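PDB 6E1Q: AtGH3.15 acyl acid amido synthetase from Arabidopsis thaliana, which joins amino acids, chiefly glutamine, to the auxin precursor indole-3-butyric acid and to the herbicide 2,4-DB, using ATP to activate the acyl acid. Local coordinates for residues F219-E231 and T304-S316. Residues are numbered along the deposited sequence; the frame is centred on the assembly and turned at random.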
ATOM      1  N   PHE A 219      -2.425   1.286   4.203  1.00 27.36           N
ATOM      2  CA  PHE A 219      -2.333   2.483   3.370  1.00 31.89           C
ATOM      3  C   PHE A 219      -2.816   3.726   4.111  1.00 32.30           C
ATOM      4  O   PHE A 219      -3.636   3.644   5.027  1.00 29.80           O
ATOM      5  CB  PHE A 219      -3.177   2.346   2.102  1.00 28.67           C
ATOM      6  CG  PHE A 219      -3.153   0.976   1.488  1.00 32.77           C
ATOM      7  CD1 PHE A 219      -1.957   0.382   1.126  1.00 32.96           C
ATOM      8  CD2 PHE A 219      -4.338   0.304   1.221  1.00 40.87           C
ATOM      9  CE1 PHE A 219      -1.935  -0.873   0.533  1.00 35.68           C
ATOM     10  CE2 PHE A 219      -4.328  -0.956   0.622  1.00 33.57           C
ATOM     11  CZ  PHE A 219      -3.129  -1.543   0.280  1.00 35.58           C
ATOM     12  N   ALA A 220      -2.341   4.894   3.652  1.00 27.04           N
ATOM     13  CA  ALA A 220      -2.901   6.164   4.119  1.00 26.04           C
ATOM     14  C   ALA A 220      -4.430   6.169   4.034  1.00 31.42           C
ATOM     15  O   ALA A 220      -5.112   6.580   4.976  1.00 28.86           O
ATOM     16  CB  ALA A 220      -2.323   7.327   3.308  1.00 23.65           C
ATOM     17  N   SER A 221      -4.992   5.695   2.918  1.00 28.62           N
ATOM     18  CA  SER A 221      -6.440   5.743   2.770  1.00 28.02           C
ATOM     19  C   SER A 221      -7.147   4.772   3.706  1.00 39.93           C
ATOM     20  O   SER A 221      -8.341   4.958   3.981  1.00 32.36           O
ATOM     21  CB  SER A 221      -6.832   5.473   1.308  1.00 33.01           C
ATOM     22  OG  SER A 221      -6.274   4.269   0.818  1.00 34.46           O
ATOM     23  N   SER A 222      -6.432   3.759   4.214  1.00 36.41           N
ATOM     24  CA  SER A 222      -7.042   2.811   5.146  1.00 37.41           C
ATOM     25  C   SER A 222      -7.569   3.511   6.381  1.00 34.57           C
ATOM     26  O   SER A 222      -8.589   3.095   6.941  1.00 37.37           O
ATOM     27  CB  SER A 222      -6.039   1.723   5.565  1.00 38.53           C
ATOM     28  OG  SER A 222      -5.329   1.213   4.448  1.00 33.08           O
ATOM     29  N   PHE A 223      -6.881   4.564   6.830  1.00 34.62           N
ATOM     30  CA  PHE A 223      -7.294   5.281   8.030  1.00 31.76           C
ATOM     31  C   PHE A 223      -8.610   6.019   7.841  1.00 38.66           C
ATOM     32  O   PHE A 223      -9.382   6.152   8.799  1.00 41.62           O
ATOM     33  CB  PHE A 223      -6.205   6.261   8.448  1.00 32.14           C
ATOM     34  CG  PHE A 223      -5.030   5.597   9.073  1.00 36.47           C
ATOM     35  CD1 PHE A 223      -5.105   5.127  10.369  1.00 30.53           C
ATOM     36  CD2 PHE A 223      -3.862   5.399   8.355  1.00 40.01           C
ATOM     37  CE1 PHE A 223      -4.037   4.501  10.949  1.00 36.61           C
ATOM     38  CE2 PHE A 223      -2.766   4.770   8.939  1.00 35.20           C
ATOM     39  CZ  PHE A 223      -2.857   4.316  10.234  1.00 36.83           C
ATOM     40  N   LEU A 224      -8.903   6.470   6.619  1.00 44.19           N
ATOM     41  CA  LEU A 224     -10.141   7.205   6.377  1.00 47.28           C
ATOM     42  C   LEU A 224     -11.360   6.324   6.584  1.00 45.12           C
ATOM     43  O   LEU A 224     -12.403   6.794   7.044  1.00 38.76           O
ATOM     44  CB  LEU A 224     -10.148   7.776   4.961  1.00 44.84           C
ATOM     45  CG  LEU A 224      -8.822   8.403   4.579  1.00 44.84           C
ATOM     46  CD1 LEU A 224      -8.851   8.879   3.121  1.00 49.53           C
ATOM     47  CD2 LEU A 224      -8.504   9.524   5.545  1.00 41.95           C
ATOM     48  N   LYS A 225     -11.255   5.047   6.212  1.00 32.77           N
ATOM     49  CA  LYS A 225     -12.333   4.103   6.461  1.00 38.56           C
ATOM     50  C   LYS A 225     -12.528   3.872   7.963  1.00 39.10           C
ATOM     51  O   LYS A 225     -13.658   3.779   8.439  1.00 37.27           O
ATOM     52  CB  LYS A 225     -12.023   2.804   5.713  1.00 46.21           C
ATOM     53  CG  LYS A 225     -13.091   1.759   5.758  1.00 54.02           C
ATOM     54  CD  LYS A 225     -14.303   2.176   4.966  1.00 64.99           C
ATOM     55  CE  LYS A 225     -15.364   1.095   4.963  1.00 63.41           C
ATOM     56  NZ  LYS A 225     -16.609   1.531   4.249  1.00 72.13           N
ATOM     57  N   VAL A 226     -11.439   3.828   8.727  1.00 27.31           N
ATOM     58  CA  VAL A 226     -11.540   3.712  10.177  1.00 27.50           C
ATOM     59  C   VAL A 226     -12.221   4.943  10.767  1.00 33.19           C
ATOM     60  O   VAL A 226     -13.108   4.837  11.622  1.00 27.25           O
ATOM     61  CB  VAL A 226     -10.138   3.500  10.784  1.00 24.81           C
ATOM     62  CG1 VAL A 226     -10.206   3.570  12.289  1.00 29.83           C
ATOM     63  CG2 VAL A 226      -9.579   2.125  10.369  1.00 32.37           C
ATOM     64  N   ILE A 227     -11.829   6.126  10.307  1.00 30.43           N
ATOM     65  CA  ILE A 227     -12.389   7.362  10.843  1.00 34.44           C
ATOM     66  C   ILE A 227     -13.866   7.481  10.484  1.00 36.45           C
ATOM     67  O   ILE A 227     -14.691   7.910  11.304  1.00 34.06           O
ATOM     68  CB  ILE A 227     -11.571   8.555  10.320  1.00 39.18           C
ATOM     69  CG1 ILE A 227     -10.170   8.518  10.920  1.00 37.69           C
ATOM     70  CG2 ILE A 227     -12.295   9.881  10.603  1.00 39.41           C
ATOM     71  CD1 ILE A 227      -9.273   9.617  10.455  1.00 34.84           C
ATOM     72  N   LYS A 228     -14.225   7.100   9.257  1.00 28.40           N
ATOM     73  CA  LYS A 228     -15.627   7.112   8.869  1.00 33.44           C
ATOM     74  C   LYS A 228     -16.458   6.219   9.788  1.00 32.20           C
ATOM     75  O   LYS A 228     -17.545   6.613  10.225  1.00 29.19           O
ATOM     76  CB  LYS A 228     -15.773   6.678   7.412  1.00 42.45           C
ATOM     77  CG  LYS A 228     -17.143   7.005   6.804  1.00 67.29           C
ATOM     78  CD  LYS A 228     -18.008   5.755   6.592  1.00 75.16           C
ATOM     79  CE  LYS A 228     -19.242   6.051   5.729  1.00 79.18           C
ATOM     80  NZ  LYS A 228     -20.428   6.527   6.508  1.00 76.51           N
ATOM     81  N   PHE A 229     -15.964   5.016  10.097  1.00 27.05           N
ATOM     82  CA  PHE A 229     -16.679   4.151  11.032  1.00 30.80           C
ATOM     83  C   PHE A 229     -16.816   4.815  12.405  1.00 29.93           C
ATOM     84  O   PHE A 229     -17.885   4.768  13.027  1.00 30.03           O
ATOM     85  CB  PHE A 229     -15.963   2.803  11.139  1.00 30.13           C
ATOM     86  CG  PHE A 229     -16.806   1.719  11.735  1.00 33.05           C
ATOM     87  CD1 PHE A 229     -16.856   1.542  13.110  1.00 32.47           C
ATOM     88  CD2 PHE A 229     -17.559   0.883  10.924  1.00 37.71           C
ATOM     89  CE1 PHE A 229     -17.627   0.549  13.674  1.00 34.47           C
ATOM     90  CE2 PHE A 229     -18.349  -0.125  11.480  1.00 37.05           C
ATOM     91  CZ  PHE A 229     -18.376  -0.293  12.857  1.00 37.71           C
ATOM     92  N   LEU A 230     -15.748   5.450  12.890  1.00 31.33           N
ATOM     93  CA  LEU A 230     -15.821   6.128  14.183  1.00 30.81           C
ATOM     94  C   LEU A 230     -16.872   7.229  14.178  1.00 34.05           C
ATOM     95  O   LEU A 230     -17.630   7.378  15.148  1.00 30.22           O
ATOM     96  CB  LEU A 230     -14.463   6.721  14.543  1.00 30.52           C
ATOM     97  CG  LEU A 230     -13.467   5.840  15.267  1.00 39.22           C
ATOM     98  CD1 LEU A 230     -12.118   6.560  15.307  1.00 42.98           C
ATOM     99  CD2 LEU A 230     -13.969   5.480  16.666  1.00 33.77           C
ATOM    100  N   GLU A 231     -16.911   8.031  13.104  1.00 28.28           N
ATOM    101  CA  GLU A 231     -17.899   9.099  13.008  1.00 38.34           C
ATOM    102  C   GLU A 231     -19.311   8.557  13.177  1.00 33.20           C
ATOM    103  O   GLU A 231     -20.160   9.206  13.797  1.00 35.75           O
ATOM    104  CB  GLU A 231     -17.778   9.832  11.661  1.00 32.62           C
ATOM    105  CG  GLU A 231     -16.586  10.773  11.551  1.00 45.06           C
ATOM    106  CD  GLU A 231     -16.356  11.281  10.117  1.00 55.90           C
ATOM    107  OE1 GLU A 231     -16.831  10.637   9.159  1.00 59.73           O
ATOM    108  OE2 GLU A 231     -15.685  12.316   9.947  1.00 61.42           O
ATOM    109  N   THR A 304       0.108   6.357  -5.419  1.00 31.06           N
ATOM    110  CA  THR A 304      -1.298   6.750  -5.372  1.00 27.22           C
ATOM    111  C   THR A 304      -1.701   7.218  -3.979  1.00 29.90           C
ATOM    112  O   THR A 304      -2.553   8.104  -3.843  1.00 29.38           O
ATOM    113  CB  THR A 304      -2.193   5.588  -5.828  1.00 31.59           C
ATOM    114  OG1 THR A 304      -3.547   6.051  -5.994  1.00 27.92           O
ATOM    115  CG2 THR A 304      -2.143   4.412  -4.812  1.00 23.88           C
ATOM    116  N   MET A 305      -1.058   6.686  -2.935  1.00 26.77           N
ATOM    117  CA  MET A 305      -1.454   7.040  -1.579  1.00 32.25           C
ATOM    118  C   MET A 305      -1.009   8.440  -1.189  1.00 34.72           C
ATOM    119  O   MET A 305      -1.522   8.984  -0.203  1.00 27.43           O
ATOM    120  CB  MET A 305      -0.902   6.027  -0.577  1.00 26.99           C
ATOM    121  CG  MET A 305      -1.531   4.631  -0.702  1.00 29.02           C
ATOM    122  SD  MET A 305      -3.348   4.751  -0.571  1.00 32.33           S
ATOM    123  CE  MET A 305      -3.837   3.213  -1.349  1.00 32.29           C
ATOM    124  N   ALA A 306      -0.058   9.029  -1.923  1.00 28.41           N
ATOM    125  CA  ALA A 306       0.360  10.398  -1.616  1.00 32.64           C
ATOM    126  C   ALA A 306      -0.801  11.377  -1.671  1.00 36.40           C
ATOM    127  O   ALA A 306      -0.739  12.435  -1.034  1.00 36.74           O
ATOM    128  CB  ALA A 306       1.467  10.855  -2.576  1.00 34.11           C
ATOM    129  N   GLN A 307      -1.865  11.036  -2.407  1.00 32.91           N
ATOM    130  CA  GLN A 307      -3.009  11.926  -2.550  1.00 26.91           C
ATOM    131  C   GLN A 307      -3.710  12.187  -1.221  1.00 34.24           C
ATOM    132  O   GLN A 307      -4.318  13.247  -1.047  1.00 29.34           O
ATOM    133  CB  GLN A 307      -4.013  11.332  -3.539  1.00 32.28           C
ATOM    134  CG  GLN A 307      -3.505  11.265  -4.985  1.00 40.97           C
ATOM    135  CD  GLN A 307      -3.310  12.648  -5.619  1.00 50.16           C
ATOM    136  OE1 GLN A 307      -4.124  13.567  -5.426  1.00 46.68           O
ATOM    137  NE2 GLN A 307      -2.234  12.792  -6.390  1.00 40.99           N
ATOM    138  N   TYR A 308      -3.662  11.235  -0.291  1.00 27.14           N
ATOM    139  CA  TYR A 308      -4.394  11.324   0.963  1.00 29.77           C
ATOM    140  C   TYR A 308      -3.599  12.003   2.065  1.00 31.09           C
ATOM    141  O   TYR A 308      -4.117  12.168   3.175  1.00 36.12           O
ATOM    142  CB  TYR A 308      -4.814   9.927   1.418  1.00 23.14           C
ATOM    143  CG  TYR A 308      -5.599   9.197   0.342  1.00 31.15           C
ATOM    144  CD1 TYR A 308      -6.951   9.454   0.145  1.00 23.08           C
ATOM    145  CD2 TYR A 308      -4.967   8.277  -0.512  1.00 35.33           C
ATOM    146  CE1 TYR A 308      -7.664   8.799  -0.874  1.00 32.75           C
ATOM    147  CE2 TYR A 308      -5.667   7.606  -1.524  1.00 27.16           C
ATOM    148  CZ  TYR A 308      -7.007   7.873  -1.705  1.00 32.48           C
ATOM    149  OH  TYR A 308      -7.692   7.217  -2.711  1.00 28.71           O
ATOM    150  N   ILE A 309      -2.364  12.398   1.786  1.00 26.78           N
ATOM    151  CA  ILE A 309      -1.528  12.977   2.834  1.00 32.86           C
ATOM    152  C   ILE A 309      -2.165  14.234   3.448  1.00 35.85           C
ATOM    153  O   ILE A 309      -2.242  14.296   4.684  1.00 34.63           O
ATOM    154  CB  ILE A 309      -0.102  13.231   2.293  1.00 31.40           C
ATOM    155  CG1 ILE A 309       0.641  11.914   2.099  1.00 31.10           C
ATOM    156  CG2 ILE A 309       0.684  14.136   3.231  1.00 31.53           C
ATOM    157  CD1 ILE A 309       1.975  12.114   1.360  1.00 35.50           C
ATOM    158  N   PRO A 310      -2.629  15.211   2.672  1.00 39.28           N
ATOM    159  CA  PRO A 310      -3.218  16.399   3.324  1.00 41.21           C
ATOM    160  C   PRO A 310      -4.378  16.067   4.242  1.00 38.87           C
ATOM    161  O   PRO A 310      -4.477  16.626   5.339  1.00 33.96           O
ATOM    162  CB  PRO A 310      -3.653  17.273   2.134  1.00 37.89           C
ATOM    163  CG  PRO A 310      -2.713  16.898   1.035  1.00 33.79           C
ATOM    164  CD  PRO A 310      -2.490  15.408   1.214  1.00 40.15           C
ATOM    165  N   LEU A 311      -5.255  15.154   3.833  1.00 35.71           N
ATOM    166  CA  LEU A 311      -6.394  14.824   4.677  1.00 33.71           C
ATOM    167  C   LEU A 311      -5.964  14.032   5.909  1.00 31.06           C
ATOM    168  O   LEU A 311      -6.455  14.280   7.020  1.00 28.73           O
ATOM    169  CB  LEU A 311      -7.431  14.051   3.871  1.00 33.50           C
ATOM    170  CG  LEU A 311      -8.684  13.707   4.672  1.00 36.66           C
ATOM    171  CD1 LEU A 311      -9.380  14.963   5.192  1.00 35.68           C
ATOM    172  CD2 LEU A 311      -9.619  12.860   3.820  1.00 39.35           C
ATOM    173  N   LEU A 312      -5.042  13.084   5.742  1.00 28.83           N
ATOM    174  CA  LEU A 312      -4.583  12.318   6.894  1.00 30.22           C
ATOM    175  C   LEU A 312      -3.852  13.220   7.883  1.00 35.47           C
ATOM    176  O   LEU A 312      -3.989  13.055   9.102  1.00 30.20           O
ATOM    177  CB  LEU A 312      -3.696  11.159   6.435  1.00 30.70           C
ATOM    178  CG  LEU A 312      -3.120  10.221   7.492  1.00 33.61           C
ATOM    179  CD1 LEU A 312      -4.245   9.652   8.362  1.00 35.46           C
ATOM    180  CD2 LEU A 312      -2.303   9.096   6.844  1.00 26.54           C
ATOM    181  N   GLU A 313      -3.101  14.208   7.380  1.00 26.28           N
ATOM    182  CA  GLU A 313      -2.444  15.143   8.291  1.00 28.62           C
ATOM    183  C   GLU A 313      -3.474  15.965   9.056  1.00 32.50           C
ATOM    184  O   GLU A 313      -3.275  16.281  10.230  1.00 32.74           O
ATOM    185  CB  GLU A 313      -1.485  16.059   7.521  1.00 28.46           C
ATOM    186  CG  GLU A 313      -0.261  15.314   6.965  1.00 35.24           C
ATOM    187  CD  GLU A 313       0.770  16.227   6.296  1.00 41.88           C
ATOM    188  OE1 GLU A 313       0.404  17.338   5.859  1.00 44.27           O
ATOM    189  OE2 GLU A 313       1.950  15.814   6.183  1.00 44.08           O
ATOM    190  N   PHE A 314      -4.576  16.328   8.401  1.00 29.83           N
ATOM    191  CA  PHE A 314      -5.659  17.025   9.086  1.00 29.12           C
ATOM    192  C   PHE A 314      -6.166  16.219  10.282  1.00 36.37           C
ATOM    193  O   PHE A 314      -6.378  16.763  11.375  1.00 35.54           O
ATOM    194  CB  PHE A 314      -6.790  17.298   8.095  1.00 34.38           C
ATOM    195  CG  PHE A 314      -8.048  17.827   8.729  1.00 37.40           C
ATOM    196  CD1 PHE A 314      -8.126  19.138   9.149  1.00 30.27           C
ATOM    197  CD2 PHE A 314      -9.151  17.003   8.909  1.00 36.29           C
ATOM    198  CE1 PHE A 314      -9.292  19.632   9.728  1.00 32.29           C
ATOM    199  CE2 PHE A 314     -10.299  17.487   9.478  1.00 35.47           C
ATOM    200  CZ  PHE A 314     -10.368  18.816   9.885  1.00 32.36           C
ATOM    201  N   TYR A 315      -6.367  14.917  10.097  1.00 30.61           N
ATOM    202  CA  TYR A 315      -6.807  14.063  11.198  1.00 34.92           C
ATOM    203  C   TYR A 315      -5.695  13.726  12.187  1.00 36.46           C
ATOM    204  O   TYR A 315      -5.996  13.226  13.271  1.00 31.17           O
ATOM    205  CB  TYR A 315      -7.389  12.760  10.643  1.00 32.04           C
ATOM    206  CG  TYR A 315      -8.701  12.950   9.924  1.00 29.34           C
ATOM    207  CD1 TYR A 315      -9.768  13.591  10.542  1.00 36.35           C
ATOM    208  CD2 TYR A 315      -8.864  12.523   8.613  1.00 36.56           C
ATOM    209  CE1 TYR A 315     -10.981  13.774   9.870  1.00 38.64           C
ATOM    210  CE2 TYR A 315     -10.065  12.699   7.944  1.00 37.13           C
ATOM    211  CZ  TYR A 315     -11.108  13.329   8.566  1.00 37.98           C
ATOM    212  OH  TYR A 315     -12.295  13.503   7.887  1.00 48.15           O
ATOM    213  N   SER A 316      -4.429  13.993  11.848  1.00 30.03           N
ATOM    214  CA  SER A 316      -3.303  13.469  12.608  1.00 35.03           C
ATOM    215  C   SER A 316      -2.933  14.326  13.806  1.00 36.59           C
ATOM    216  O   SER A 316      -2.298  13.815  14.735  1.00 38.03           O
ATOM    217  CB  SER A 316      -2.069  13.345  11.715  1.00 39.27           C
ATOM    218  OG  SER A 316      -1.381  14.593  11.658  1.00 51.99           O
TER
HETATM  219  O   HOH W   1      -6.883   4.620  -2.409  1.00 36.35           O
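A220 and M305, the latter in the 3-10 turn 304-307, bring the backbones closest, CA to CA 5.9 Å; the axes of helices 220-231 and 309-316 make 50° and come within 9.7 Å. The A220 methyl group packs against L312 CD2, Y308 CB and M305. S221 lays its CB over the centre of the Y308 ring, 3.7 Å from the centroid, in a CH-pi contact. The Y308 hydroxyl meets a water at 2.7 Å from OH, and S221 OG binds the same water weakly. L224 spreads its methyls: CD1 lies 3.6 Å from Y308 CD1, while CD2 meets L311. I227 CG1 is anti to its carbonyl carbon (chi1 -68°), which sends CD1 over a face of Y315, 3.4 Å from CG. F314 CD2 lies over the opposite face, toward the rim. M305 bends at chi2 (-55°) and brings SD 5.2 Å from the centroid of the F219 ring, an oblique Met-aromatic contact. Replacing Y308 with an alanine would probably leave S221 CB and L224 CD1 without their ring and the water without its short bond. The contact lies in the GH3 N-terminal domain. Through L311, helix 309-316 also meets M461 and M463 of strand 461-470, and so joins helix 220-243 to the C-terminal part. The side chains of F219 and M305 are each about 6 Å from those of the ATP-binding residues S98 and T302, respectively. Cohesion between the segments is therefore mainly apolar, with one water, held weakly by S221, as a polar link.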